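Local coordinates for carbonic anhydrase (Neosartorya fumigata, PDB 6LAC), which probably catalyses the reversible hydration of carbon dioxide to hydrogencarbonate, as a zinc-dependent carbonic anhydrase of the beta class, at residues Val110-Leu122 with Arg132-His144. The protein carries 1 engineered substitution. Numbering follows the deposited sequence.
Sequences VLDTLRSTHRRTL and RALVELNVLEQVH
Leu114 is the knob of this helix pair, set into a hole on helix 127-148 formed by Leu134, Leu137, Asn138 and Glu141. Its two methyls divide the work: CD1 presses on Asn138 CB at 3.5 Å, while CD2 runs alongside the aliphatic part of Glu141, 3.4 Å from CG. Next to it, Leu134 turns CG anti to its backbone N (chi1 -164°), which lets CD1 touch both Leu114 CB and Leu122 CD1, the latter at 4.1 Å. Leu122 CD2 then fills in against Ala133 and Leu137.

The two helical segments, 110-117 and 132-144, cross at 110° with their axes 10.5 Å apart. In this beta-class carbonic anhydrase, Val135 and Val139 point away from segment 110-122, and Val135 and Val143 pack on strand 162-169 of the central sheet, so helix 107-117 meets a side of helix 127-148 other than the one that faces the sheet. Near the start of segment 110-122, Val110 CG1 makes a van der Waals contact with Gln142 NE2 at 3.6 Å. Asn138 and Gln142 bond to the backbone at Gly59 O and Met62 N, respectively, and the Asn138 side chain lies about 8 Å from the zinc ion.

Toward the outside, His118 is the first residue beyond helix 107-117 and holds the N-cap position of helix 119-123. Leu137 CD2 stands almost squarely over its ring, 3.7 Å from the centroid, in a CH-pi contact; Thr117 CG2 lies on the opposite face. In the ring plane, His118 NE2 donates to Glu141 OE2 at 2.9 Å with an N-H...O angle of 164°, on the anti side and somewhat out of the plane of a carboxylate that is turned well against the ring and that the bend at Glu141 chi2 swings toward the imidazole.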
ATOM      1  N   VAL A 110      13.930 -12.394   3.860  1.00 19.07           N
ATOM      2  CA  VAL A 110      13.164 -13.076   2.776  1.00 18.82           C
ATOM      3  C   VAL A 110      13.977 -13.095   1.489  1.00 17.55           C
ATOM      4  O   VAL A 110      14.098 -14.141   0.846  1.00 16.95           O
ATOM      5  CB  VAL A 110      11.817 -12.381   2.565  1.00 20.86           C
ATOM      6  CG1 VAL A 110      11.116 -12.881   1.301  1.00 21.29           C
ATOM      7  CG2 VAL A 110      10.995 -12.560   3.824  1.00 22.79           C
ATOM      8  N   LEU A 111      14.549 -11.954   1.120  1.00 17.68           N
ATOM      9  CA  LEU A 111      15.321 -11.874  -0.140  1.00 19.17           C
ATOM     10  C   LEU A 111      16.629 -12.681  -0.006  1.00 18.94           C
ATOM     11  O   LEU A 111      17.017 -13.298  -0.999  1.00 19.71           O
ATOM     12  CB  LEU A 111      15.576 -10.404  -0.481  1.00 20.43           C
ATOM     13  CG  LEU A 111      14.325  -9.646  -0.901  1.00 23.37           C
ATOM     14  CD1 LEU A 111      14.640  -8.189  -1.109  1.00 24.43           C
ATOM     15  CD2 LEU A 111      13.686 -10.208  -2.147  1.00 24.80           C
ATOM     16  N   ASP A 112      17.268 -12.667   1.167  1.00 19.18           N
ATOM     17  CA  ASP A 112      18.494 -13.478   1.357  1.00 19.74           C
ATOM     18  C   ASP A 112      18.105 -14.935   1.130  1.00 17.03           C
ATOM     19  O   ASP A 112      18.851 -15.671   0.421  1.00 19.13           O
ATOM     20  CB  ASP A 112      19.174 -13.154   2.693  1.00 24.15           C
ATOM     21  CG  ASP A 112      19.965 -11.848   2.698  1.00 29.81           C
ATOM     22  OD1 ASP A 112      20.272 -11.310   1.599  1.00 34.23           O
ATOM     23  OD2 ASP A 112      20.252 -11.364   3.796  1.00 37.33           O
ATOM     24  N   THR A 113      17.043 -15.407   1.774  1.00 16.21           N
ATOM     25  CA  THR A 113      16.582 -16.782   1.591  1.00 16.91           C
ATOM     26  C   THR A 113      16.203 -17.090   0.138  1.00 19.22           C
ATOM     27  O   THR A 113      16.504 -18.183  -0.322  1.00 18.41           O
ATOM     28  CB  THR A 113      15.436 -17.085   2.538  1.00 20.08           C
ATOM     29  OG1 THR A 113      16.044 -17.164   3.820  1.00 19.82           O
ATOM     30  CG2 THR A 113      14.727 -18.370   2.201  1.00 19.08           C
ATOM     31  N   LEU A 114      15.526 -16.193  -0.595  1.00 17.81           N
ATOM     32  CA  LEU A 114      15.265 -16.441  -2.029  1.00 18.07           C
ATOM     33  C   LEU A 114      16.580 -16.682  -2.739  1.00 18.72           C
ATOM     34  O   LEU A 114      16.663 -17.564  -3.569  1.00 20.64           O
ATOM     35  CB  LEU A 114      14.585 -15.256  -2.708  1.00 21.60           C
ATOM     36  CG  LEU A 114      13.102 -15.127  -2.495  1.00 23.96           C
ATOM     37  CD1 LEU A 114      12.656 -13.837  -3.183  1.00 24.61           C
ATOM     38  CD2 LEU A 114      12.369 -16.346  -3.033  1.00 22.39           C
ATOM     39  N   ARG A 115      17.525 -15.763  -2.538  1.00 16.74           N
ATOM     40  CA  ARG A 115      18.794 -15.801  -3.283  1.00 18.70           C
ATOM     41  C   ARG A 115      19.521 -17.109  -2.973  1.00 18.45           C
ATOM     42  O   ARG A 115      20.145 -17.638  -3.880  1.00 20.68           O
ATOM     43  CB  ARG A 115      19.635 -14.562  -2.977  1.00 20.05           C
ATOM     44  CG  ARG A 115      19.041 -13.286  -3.568  1.00 22.98           C
ATOM     45  CD  ARG A 115      19.916 -12.042  -3.636  1.00 27.54           C
ATOM     46  NE  ARG A 115      19.701 -11.339  -2.404  1.00 33.09           N
ATOM     47  CZ  ARG A 115      19.090 -10.168  -2.179  1.00 30.60           C
ATOM     48  NH1 ARG A 115      18.667  -9.421  -3.200  1.00 30.61           N
ATOM     49  NH2 ARG A 115      18.907  -9.724  -0.937  1.00 33.50           N
ATOM     50  N   SER A 116      19.533 -17.567  -1.716  1.00 18.84           N
ATOM     51  CA  SER A 116      20.263 -18.812  -1.344  1.00 19.37           C
ATOM     52  C   SER A 116      19.486 -20.036  -1.834  1.00 19.75           C
ATOM     53  O   SER A 116      20.093 -20.933  -2.433  1.00 22.03           O
ATOM     54  CB  SER A 116      20.560 -18.857   0.127  1.00 22.40           C
ATOM     55  OG  SER A 116      19.387 -18.808   0.916  1.00 20.76           O
ATOM     56  N   THR A 117      18.168 -20.086  -1.623  1.00 19.01           N
ATOM     57  CA  THR A 117      17.320 -21.228  -2.044  1.00 19.49           C
ATOM     58  C   THR A 117      17.460 -21.404  -3.564  1.00 20.91           C
ATOM     59  O   THR A 117      17.586 -22.559  -4.036  1.00 22.94           O
ATOM     60  CB  THR A 117      15.870 -21.019  -1.596  1.00 21.06           C
ATOM     61  OG1 THR A 117      15.890 -20.845  -0.181  1.00 22.11           O
ATOM     62  CG2 THR A 117      14.942 -22.133  -2.028  1.00 22.84           C
ATOM     63  N   HIS A 118      17.411 -20.319  -4.345  1.00 18.74           N
ATOM     64  CA  HIS A 118      17.372 -20.365  -5.822  1.00 18.49           C
ATOM     65  C   HIS A 118      18.696 -19.961  -6.471  1.00 19.61           C
ATOM     66  O   HIS A 118      18.662 -19.535  -7.594  1.00 21.16           O
ATOM     67  CB  HIS A 118      16.168 -19.530  -6.311  1.00 18.54           C
ATOM     68  CG  HIS A 118      14.871 -19.973  -5.729  1.00 19.58           C
ATOM     69  ND1 HIS A 118      14.267 -21.177  -6.063  1.00 20.26           N
ATOM     70  CD2 HIS A 118      14.101 -19.425  -4.768  1.00 19.09           C
ATOM     71  CE1 HIS A 118      13.136 -21.303  -5.398  1.00 20.75           C
ATOM     72  NE2 HIS A 118      13.020 -20.245  -4.556  1.00 20.47           N
ATOM     73  N   ARG A 119      19.806 -20.165  -5.760  1.00 22.47           N
ATOM     74  CA  ARG A 119      21.149 -19.700  -6.191  1.00 23.70           C
ATOM     75  C   ARG A 119      21.493 -20.250  -7.588  1.00 21.28           C
ATOM     76  O   ARG A 119      22.031 -19.515  -8.381  1.00 25.17           O
ATOM     77  CB  ARG A 119      22.210 -20.080  -5.154  1.00 28.57           C
ATOM     78  CG  ARG A 119      23.573 -19.454  -5.428  1.00 35.62           C
ATOM     79  CD  ARG A 119      24.553 -19.615  -4.272  1.00 45.74           C
ATOM     80  NE  ARG A 119      25.027 -20.991  -4.126  1.00 54.87           N
ATOM     81  CZ  ARG A 119      25.981 -21.401  -3.284  1.00 60.77           C
ATOM     82  NH1 ARG A 119      26.586 -20.540  -2.478  1.00 66.81           N
ATOM     83  NH2 ARG A 119      26.323 -22.680  -3.249  1.00 63.34           N
ATOM     84  N   ARG A 120      21.254 -21.539  -7.842  1.00 26.56           N
ATOM     85  CA  ARG A 120      21.663 -22.158  -9.134  1.00 29.29           C
ATOM     86  C   ARG A 120      20.806 -21.603 -10.273  1.00 29.34           C
ATOM     87  O   ARG A 120      21.354 -21.336 -11.338  1.00 27.82           O
ATOM     88  CB  ARG A 120      21.557 -23.681  -9.070  1.00 32.41           C
ATOM     89  CG  ARG A 120      22.521 -24.309  -8.078  1.00 33.95           C
ATOM     90  CD  ARG A 120      22.912 -25.709  -8.547  1.00 37.79           C
ATOM     91  NE  ARG A 120      23.970 -26.299  -7.725  1.00 39.20           N
ATOM     92  CZ  ARG A 120      23.769 -26.875  -6.543  1.00 36.08           C
ATOM     93  NH1 ARG A 120      22.545 -26.953  -6.053  1.00 38.54           N
ATOM     94  NH2 ARG A 120      24.788 -27.375  -5.868  1.00 41.28           N
ATOM     95  N   THR A 121      19.503 -21.406 -10.049  1.00 27.00           N
ATOM     96  CA  THR A 121      18.624 -20.718 -11.022  1.00 25.46           C
ATOM     97  C   THR A 121      19.198 -19.315 -11.293  1.00 26.51           C
ATOM     98  O   THR A 121      19.426 -18.948 -12.459  1.00 25.12           O
ATOM     99  CB  THR A 121      17.169 -20.650 -10.548  1.00 28.76           C
ATOM    100  OG1 THR A 121      16.626 -21.963 -10.393  1.00 28.62           O
ATOM    101  CG2 THR A 121      16.297 -19.897 -11.521  1.00 27.82           C
ATOM    102  N   LEU A 122      19.423 -18.538 -10.239  1.00 23.04           N
ATOM    103  CA  LEU A 122      19.831 -17.124 -10.412  1.00 23.44           C
ATOM    104  C   LEU A 122      21.201 -17.067 -11.097  1.00 23.69           C
ATOM    105  O   LEU A 122      21.364 -16.243 -11.989  1.00 21.64           O
ATOM    106  CB  LEU A 122      19.866 -16.445  -9.039  1.00 23.90           C
ATOM    107  CG  LEU A 122      18.489 -16.307  -8.383  1.00 23.92           C
ATOM    108  CD1 LEU A 122      18.612 -15.779  -6.969  1.00 25.41           C
ATOM    109  CD2 LEU A 122      17.584 -15.419  -9.199  1.00 23.42           C
ATOM    110  N   ARG A 132      14.754 -10.130 -12.985  1.00 14.39           N
ATOM    111  CA  ARG A 132      13.390 -10.520 -13.391  1.00 14.96           C
ATOM    112  C   ARG A 132      13.039 -11.855 -12.747  1.00 14.75           C
ATOM    113  O   ARG A 132      11.920 -12.026 -12.281  1.00 13.98           O
ATOM    114  CB  ARG A 132      13.314 -10.612 -14.910  1.00 15.98           C
ATOM    115  CG  ARG A 132      13.359  -9.258 -15.592  1.00 16.66           C
ATOM    116  CD  ARG A 132      13.374  -9.366 -17.082  1.00 18.40           C
ATOM    117  NE  ARG A 132      12.077  -9.581 -17.635  1.00 21.22           N
ATOM    118  CZ  ARG A 132      11.217  -8.612 -17.989  1.00 19.32           C
ATOM    119  NH1 ARG A 132      11.473  -7.325 -17.795  1.00 20.59           N
ATOM    120  NH2 ARG A 132      10.089  -8.960 -18.525  1.00 20.51           N
ATOM    121  N   ALA A 133      13.952 -12.805 -12.745  1.00 15.77           N
ATOM    122  CA  ALA A 133      13.720 -14.093 -12.059  1.00 15.05           C
ATOM    123  C   ALA A 133      13.487 -13.869 -10.575  1.00 14.99           C
ATOM    124  O   ALA A 133      12.623 -14.519  -9.998  1.00 14.68           O
ATOM    125  CB  ALA A 133      14.888 -15.012 -12.341  1.00 15.56           C
ATOM    126  N   LEU A 134      14.234 -12.998  -9.908  1.00 14.42           N
ATOM    127  CA  LEU A 134      14.045 -12.766  -8.482  1.00 14.47           C
ATOM    128  C   LEU A 134      12.664 -12.178  -8.244  1.00 12.94           C
ATOM    129  O   LEU A 134      11.966 -12.594  -7.296  1.00 13.41           O
ATOM    130  CB  LEU A 134      15.131 -11.815  -8.004  1.00 15.70           C
ATOM    131  CG  LEU A 134      15.306 -11.764  -6.509  1.00 19.01           C
ATOM    132  CD1 LEU A 134      15.714 -13.129  -5.923  1.00 21.38           C
ATOM    133  CD2 LEU A 134      16.367 -10.713  -6.181  1.00 19.40           C
ATOM    134  N   VAL A 135      12.203 -11.296  -9.108  1.00 10.98           N
ATOM    135  CA  VAL A 135      10.811 -10.764  -8.964  1.00 11.07           C
ATOM    136  C   VAL A 135       9.817 -11.935  -8.987  1.00 10.79           C
ATOM    137  O   VAL A 135       8.871 -11.976  -8.195  1.00 10.68           O
ATOM    138  CB  VAL A 135      10.527  -9.729 -10.049  1.00 11.16           C
ATOM    139  CG1 VAL A 135       9.068  -9.459 -10.215  1.00 11.62           C
ATOM    140  CG2 VAL A 135      11.267  -8.431  -9.771  1.00 11.83           C
ATOM    141  N   GLU A 136       9.954 -12.816  -9.969  1.00 11.33           N
ATOM    142  CA  GLU A 136       9.005 -13.943 -10.157  1.00 10.92           C
ATOM    143  C   GLU A 136       9.072 -14.873  -8.961  1.00 11.57           C
ATOM    144  O   GLU A 136       8.018 -15.337  -8.468  1.00 11.75           O
ATOM    145  CB  GLU A 136       9.345 -14.708 -11.448  1.00 13.16           C
ATOM    146  CG  GLU A 136       9.170 -13.886 -12.705  1.00 14.16           C
ATOM    147  CD  GLU A 136       9.826 -14.414 -13.967  1.00 17.02           C
ATOM    148  OE1 GLU A 136      10.445 -15.487 -13.862  1.00 18.61           O
ATOM    149  OE2 GLU A 136       9.737 -13.720 -15.018  1.00 17.29           O
ATOM    150  N   LEU A 137      10.271 -15.223  -8.539  1.00 11.47           N
ATOM    151  CA  LEU A 137      10.456 -16.148  -7.419  1.00 12.69           C
ATOM    152  C   LEU A 137       9.837 -15.550  -6.172  1.00 11.84           C
ATOM    153  O   LEU A 137       9.305 -16.280  -5.324  1.00 12.95           O
ATOM    154  CB  LEU A 137      11.929 -16.514  -7.224  1.00 13.78           C
ATOM    155  CG  LEU A 137      12.516 -17.409  -8.330  1.00 16.01           C
ATOM    156  CD1 LEU A 137      14.017 -17.321  -8.312  1.00 17.37           C
ATOM    157  CD2 LEU A 137      12.074 -18.853  -8.141  1.00 15.82           C
ATOM    158  N   ASN A 138      10.015 -14.249  -5.946  1.00 11.33           N
ATOM    159  CA  ASN A 138       9.432 -13.598  -4.755  1.00 10.91           C
ATOM    160  C   ASN A 138       7.907 -13.747  -4.807  1.00 10.06           C
ATOM    161  O   ASN A 138       7.310 -14.027  -3.780  1.00 11.12           O
ATOM    162  CB  ASN A 138       9.912 -12.166  -4.660  1.00 10.62           C
ATOM    163  CG  ASN A 138       9.409 -11.446  -3.451  1.00 11.28           C
ATOM    164  OD1 ASN A 138       9.580 -11.943  -2.346  1.00 12.38           O
ATOM    165  ND2 ASN A 138       8.796 -10.280  -3.696  1.00 13.08           N
ATOM    166  N   VAL A 139       7.301 -13.501  -5.950  1.00 10.56           N
ATOM    167  CA  VAL A 139       5.818 -13.678  -6.055  1.00 10.43           C
ATOM    168  C   VAL A 139       5.453 -15.115  -5.703  1.00 11.75           C
ATOM    169  O   VAL A 139       4.578 -15.313  -4.842  1.00 11.91           O
ATOM    170  CB  VAL A 139       5.281 -13.307  -7.435  1.00 11.10           C
ATOM    171  CG1 VAL A 139       3.798 -13.630  -7.517  1.00 11.22           C
ATOM    172  CG2 VAL A 139       5.495 -11.819  -7.743  1.00 11.09           C
ATOM    173  N   LEU A 140       6.159 -16.088  -6.250  1.00 11.89           N
ATOM    174  CA  LEU A 140       5.795 -17.506  -5.985  1.00 12.23           C
ATOM    175  C   LEU A 140       5.935 -17.785  -4.513  1.00 13.62           C
ATOM    176  O   LEU A 140       5.043 -18.433  -3.935  1.00 13.65           O
ATOM    177  CB  LEU A 140       6.702 -18.390  -6.809  1.00 15.73           C
ATOM    178  CG  LEU A 140       6.407 -18.459  -8.298  1.00 21.15           C
ATOM    179  CD1 LEU A 140       7.538 -19.208  -8.998  1.00 23.42           C
ATOM    180  CD2 LEU A 140       5.061 -19.108  -8.580  1.00 23.84           C
ATOM    181  N   GLU A 141       7.028 -17.351  -3.887  1.00 13.51           N
ATOM    182  CA  GLU A 141       7.238 -17.675  -2.458  1.00 13.76           C
ATOM    183  C   GLU A 141       6.261 -16.887  -1.611  1.00 13.00           C
ATOM    184  O   GLU A 141       5.763 -17.433  -0.606  1.00 14.00           O
ATOM    185  CB  GLU A 141       8.707 -17.449  -2.101  1.00 16.76           C
ATOM    186  CG  GLU A 141       9.610 -18.405  -2.864  1.00 22.67           C
ATOM    187  CD  GLU A 141       9.894 -19.771  -2.268  1.00 27.25           C
ATOM    188  OE1 GLU A 141       8.973 -20.356  -1.625  1.00 27.39           O
ATOM    189  OE2 GLU A 141      11.057 -20.251  -2.441  1.00 28.14           O
ATOM    190  N   GLN A 142       5.898 -15.667  -1.960  1.00 12.51           N
ATOM    191  CA  GLN A 142       4.879 -14.961  -1.158  1.00 12.29           C
ATOM    192  C   GLN A 142       3.511 -15.648  -1.267  1.00 11.70           C
ATOM    193  O   GLN A 142       2.803 -15.706  -0.288  1.00 11.89           O
ATOM    194  CB  GLN A 142       4.769 -13.504  -1.596  1.00 12.32           C
ATOM    195  CG  GLN A 142       6.014 -12.679  -1.271  1.00 13.55           C
ATOM    196  CD  GLN A 142       6.284 -12.614   0.198  1.00 13.91           C
ATOM    197  OE1 GLN A 142       5.398 -12.377   0.987  1.00 13.78           O
ATOM    198  NE2 GLN A 142       7.534 -12.797   0.607  1.00 20.33           N
ATOM    199  N   VAL A 143       3.141 -16.100  -2.448  1.00 11.49           N
ATOM    200  CA  VAL A 143       1.862 -16.849  -2.576  1.00 12.52           C
ATOM    201  C   VAL A 143       1.871 -18.115  -1.695  1.00 11.74           C
ATOM    202  O   VAL A 143       0.925 -18.308  -0.923  1.00 13.56           O
ATOM    203  CB  VAL A 143       1.625 -17.169  -4.049  1.00 11.99           C
ATOM    204  CG1 VAL A 143       0.480 -18.188  -4.180  1.00 12.21           C
ATOM    205  CG2 VAL A 143       1.360 -15.904  -4.834  1.00 11.47           C
ATOM    206  N   HIS A 144       2.966 -18.856  -1.766  1.00 11.35           N
ATOM    207  CA  HIS A 144       3.031 -20.131  -1.010  1.00 13.81           C
ATOM    208  C   HIS A 144       3.008 -19.825   0.481  1.00 15.43           C
ATOM    209  O   HIS A 144       2.260 -20.439   1.260  1.00 15.80           O
ATOM    210  CB  HIS A 144       4.282 -20.899  -1.399  1.00 16.01           C
ATOM    211  CG  HIS A 144       4.532 -22.074  -0.518  1.00 23.28           C
ATOM    212  ND1 HIS A 144       3.746 -23.207  -0.615  1.00 27.15           N
ATOM    213  CD2 HIS A 144       5.378 -22.256   0.518  1.00 26.00           C
ATOM    214  CE1 HIS A 144       4.123 -24.081   0.308  1.00 26.46           C
ATOM    215  NE2 HIS A 144       5.134 -23.524   1.018  1.00 28.42           N
TER